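Local coordinates for protein cytochrome C3, A dimeric class III c-type cytochrome (Desulfovibrio gigas, PDB 1GYO) that carries four covalently bound c-type hemes in each subunit of a disulfide-linked dimer and probably shuttles electrons between redox partners, at residues P4-I9 against K23-H28. Residues are numbered along the deposited sequence; the frame is centred on the assembly and turned at random. Where two conformers were deposited one is given.
With HEC (heme c), chain C.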
loop_
_atom_site.group_PDB
_atom_site.type_symbol
_atom_site.label_atom_id
_atom_site.label_comp_id
_atom_site.label_asym_id
_atom_site.label_seq_id
_atom_site.Cartn_x
_atom_site.Cartn_y
_atom_site.Cartn_z
ATOM N N PRO A 4 -7.529 -7.108 -3.063
ATOM C CA PRO A 4 -7.888 -8.531 -3.130
ATOM C C PRO A 4 -6.713 -9.395 -2.782
ATOM O O PRO A 4 -5.585 -9.191 -3.252
ATOM C CB PRO A 4 -8.316 -8.706 -4.609
ATOM C CG PRO A 4 -8.798 -7.332 -4.938
ATOM C CD PRO A 4 -7.729 -6.394 -4.356
ATOM N N CYS A 5 -6.925 -10.413 -1.966
ATOM C CA CYS A 5 -5.829 -11.326 -1.651
ATOM C C CYS A 5 -5.424 -12.137 -2.863
ATOM O O CYS A 5 -4.224 -12.409 -2.940
ATOM C CB CYS A 5 -6.201 -12.189 -0.441
ATOM S SG CYS A 5 -6.188 -11.199 1.110
ATOM N N LYS A 6 -6.363 -12.462 -3.748
ATOM C CA LYS A 6 -5.989 -13.111 -5.021
ATOM C C LYS A 6 -6.734 -12.388 -6.134
ATOM O O LYS A 6 -7.920 -12.100 -5.954
ATOM C CB LYS A 6 -6.266 -14.610 -5.012
ATOM C CG LYS A 6 -5.827 -15.332 -6.267
ATOM C CD LYS A 6 -6.478 -16.711 -6.421
ATOM C CE LYS A 6 -5.966 -17.665 -5.366
ATOM N NZ LYS A 6 -6.028 -19.100 -5.784
ATOM N N VAL A 7 -6.041 -12.123 -7.220
ATOM C CA VAL A 7 -6.568 -11.478 -8.399
ATOM C C VAL A 7 -6.426 -12.467 -9.569
ATOM O O VAL A 7 -5.479 -13.235 -9.624
ATOM C CB VAL A 7 -5.925 -10.117 -8.769
ATOM C CG1 VAL A 7 -6.150 -9.067 -7.663
ATOM C CG2 VAL A 7 -4.447 -10.223 -9.023
ATOM N N VAL A 8 -7.368 -12.421 -10.483
ATOM C CA VAL A 8 -7.218 -13.158 -11.741
ATOM C C VAL A 8 -7.022 -12.130 -12.834
ATOM O O VAL A 8 -7.818 -11.200 -13.037
ATOM C CB VAL A 8 -8.455 -14.009 -12.064
ATOM C CG1 VAL A 8 -8.217 -14.714 -13.392
ATOM C CG2 VAL A 8 -8.730 -14.964 -10.891
ATOM N N ILE A 9 -5.887 -12.223 -13.479
ATOM C CA ILE A 9 -5.427 -11.327 -14.480
ATOM C C ILE A 9 -5.757 -11.961 -15.849
ATOM O O ILE A 9 -5.426 -13.117 -16.061
ATOM C CB ILE A 9 -3.932 -11.036 -14.348
ATOM C CG1 ILE A 9 -3.515 -10.664 -12.938
ATOM C CG2 ILE A 9 -3.533 -9.923 -15.356
ATOM C CD1 ILE A 9 -1.993 -10.652 -12.739
ATOM N N LYS A 23 -5.283 -16.642 -18.653
ATOM C CA LYS A 23 -5.575 -16.201 -17.290
ATOM C C LYS A 23 -4.417 -16.536 -16.368
ATOM O O LYS A 23 -3.852 -17.637 -16.450
ATOM C CB LYS A 23 -6.845 -16.839 -16.688
ATOM C CG LYS A 23 -8.145 -16.330 -17.254
ATOM C CD LYS A 23 -9.384 -16.914 -16.662
ATOM C CE LYS A 23 -9.290 -17.776 -15.437
ATOM N NZ LYS A 23 -10.656 -18.332 -15.053
ATOM N N VAL A 24 -4.081 -15.636 -15.472
ATOM C CA VAL A 24 -3.024 -15.877 -14.483
ATOM C C VAL A 24 -3.492 -15.354 -13.125
ATOM O O VAL A 24 -3.997 -14.233 -13.047
ATOM C CB VAL A 24 -1.714 -15.142 -14.854
ATOM C CG1 VAL A 24 -0.705 -15.178 -13.736
ATOM C CG2 VAL A 24 -1.169 -15.704 -16.181
ATOM N N GLU A 25 -3.315 -16.131 -12.089
ATOM C CA GLU A 25 -3.649 -15.696 -10.745
ATOM C C GLU A 25 -2.429 -15.078 -10.122
ATOM O O GLU A 25 -1.287 -15.513 -10.323
ATOM C CB GLU A 25 -4.097 -16.893 -9.905
ATOM C CG GLU A 25 -5.271 -17.617 -10.466
ATOM C CD GLU A 25 -5.779 -18.709 -9.500
ATOM O OE1 GLU A 25 -6.876 -19.189 -9.850
ATOM O OE2 GLU A 25 -5.157 -19.095 -8.490
ATOM N N MET A 26 -2.656 -14.039 -9.317
ATOM C CA MET A 26 -1.589 -13.474 -8.526
ATOM C C MET A 26 -2.094 -13.224 -7.120
ATOM O O MET A 26 -3.207 -12.747 -6.906
ATOM C CB MET A 26 -1.130 -12.126 -9.074
ATOM C CG MET A 26 0.168 -11.610 -8.491
ATOM S SD MET A 26 0.270 -9.818 -8.394
ATOM C CE MET A 26 -0.780 -9.580 -7.025
ATOM N N SER A 27 -1.246 -13.588 -6.159
ATOM C CA SER A 27 -1.598 -13.400 -4.749
ATOM C C SER A 27 -0.950 -12.165 -4.196
ATOM O O SER A 27 0.278 -12.048 -4.130
ATOM C CB SER A 27 -1.123 -14.619 -3.971
ATOM O OG SER A 27 -1.297 -14.313 -2.562
ATOM N N HIS A 28 -1.765 -11.202 -3.749
ATOM C CA HIS A 28 -1.183 -10.078 -2.987
ATOM C C HIS A 28 -0.589 -10.571 -1.676
ATOM O O HIS A 28 0.401 -10.038 -1.212
ATOM C CB HIS A 28 -2.197 -8.977 -2.697
ATOM C CG HIS A 28 -2.433 -7.988 -3.810
ATOM N ND1 HIS A 28 -3.549 -8.029 -4.597
ATOM C CD2 HIS A 28 -1.732 -6.922 -4.250
ATOM C CE1 HIS A 28 -3.493 -6.980 -5.469
ATOM N NE2 HIS A 28 -2.401 -6.305 -5.277
HETATM FE FE HEC C . -1.868 -4.669 -6.327
HETATM C CHA HEC C . -4.633 -5.244 -8.219
HETATM C CHB HEC C . -3.651 -2.546 -4.373
HETATM C CHC HEC C . 0.721 -4.488 -4.186
HETATM C CHD HEC C . 0.017 -6.320 -8.541
HETATM N NA HEC C . -3.771 -4.055 -6.283
HETATM C C1A HEC C . -4.797 -4.410 -7.133
HETATM C C2A HEC C . -6.029 -3.745 -6.774
HETATM C C3A HEC C . -5.738 -2.959 -5.703
HETATM C C4A HEC C . -4.342 -3.153 -5.400
HETATM C CMA HEC C . -6.655 -2.042 -4.938
HETATM C CAA HEC C . -7.341 -3.929 -7.446
HETATM C CBA HEC C . -7.552 -3.141 -8.715
HETATM C CGA HEC C . -8.817 -3.525 -9.473
HETATM O O1A HEC C . -9.180 -4.721 -9.488
HETATM O O2A HEC C . -9.455 -2.655 -10.051
HETATM N NB HEC C . -1.516 -3.682 -4.627
HETATM C C1B HEC C . -2.353 -2.804 -3.971
HETATM C C2B HEC C . -1.702 -2.249 -2.803
HETATM C C3B HEC C . -0.465 -2.826 -2.719
HETATM C C4B HEC C . -0.364 -3.711 -3.861
HETATM C CMB HEC C . -2.316 -1.236 -1.886
HETATM C CAB HEC C . 0.596 -2.641 -1.677
HETATM C CBB HEC C . 0.187 -2.998 -0.255
HETATM N NC HEC C . -0.011 -5.330 -6.337
HETATM C C1C HEC C . 0.935 -5.192 -5.343
HETATM C C2C HEC C . 2.178 -5.838 -5.715
HETATM C C3C HEC C . 1.981 -6.328 -6.958
HETATM C C4C HEC C . 0.643 -5.990 -7.353
HETATM C CMC HEC C . 3.403 -5.837 -4.848
HETATM C CAC HEC C . 2.973 -7.020 -7.866
HETATM C CBC HEC C . 3.626 -8.247 -7.212
HETATM N ND HEC C . -2.250 -5.613 -8.024
HETATM C C1D HEC C . -1.302 -6.193 -8.867
HETATM C C2D HEC C . -1.930 -6.674 -10.068
HETATM C C3D HEC C . -3.267 -6.487 -9.917
HETATM C C4D HEC C . -3.449 -5.771 -8.687
HETATM C CMD HEC C . -1.205 -7.310 -11.243
HETATM C CAD HEC C . -4.338 -6.906 -10.891
HETATM C CBD HEC C . -4.570 -5.820 -11.932
HETATM C CGD HEC C . -5.052 -6.260 -13.272
HETATM O O1D HEC C . -4.780 -5.511 -14.247
HETATM O O2D HEC C . -5.681 -7.307 -13.426
#
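The two-stranded antiparallel sheet of the cytochrome c3 fold, strands 6-9 and 24-27, lies against a heme c and leads directly into H28, an axial ligand of its iron just past strand 24-27. V7 and M26 form one hydrogen-bonded pair, V7 N reaching M26 O at 2.9 Å and M26 N returning to V7 O; I9 and V24 form the next. On the opposite, more exposed face, in the conformer given, K6 NZ makes a salt bridge to E25 OE2 at 2.8 Å, which may not be constant. H28 NE2 binds the iron at 2.0 Å, with H40 as the other axial ligand. The other ring nitrogen, ND1, donates to P4 O over 2.7 Å; the oxygen sits 26° out of the ring plane, and this bent bond (135° at the hydrogen) probably limits rotation of the ring about the Fe-N bond and makes the ligand more electron-rich. C5, beside P4, forms a disulfide with C46 of the second subunit, and H28 packs on G45 of that subunit, so the heme site borders the dimer interface. V24, on the face of V7 and M26, touches H104, an axial ligand of another heme. V7 CG1 meets the H28 ring edge at CE1, while M26 CE lies 3.8 Å above the ring centre. I9 CD1 touches both M26 CB and the heme methyl CMD. CG of M26 stands anti to the backbone N (chi1 -167°), and bends farther out bring SD to 3.5 Å from the heme meso carbon CHD.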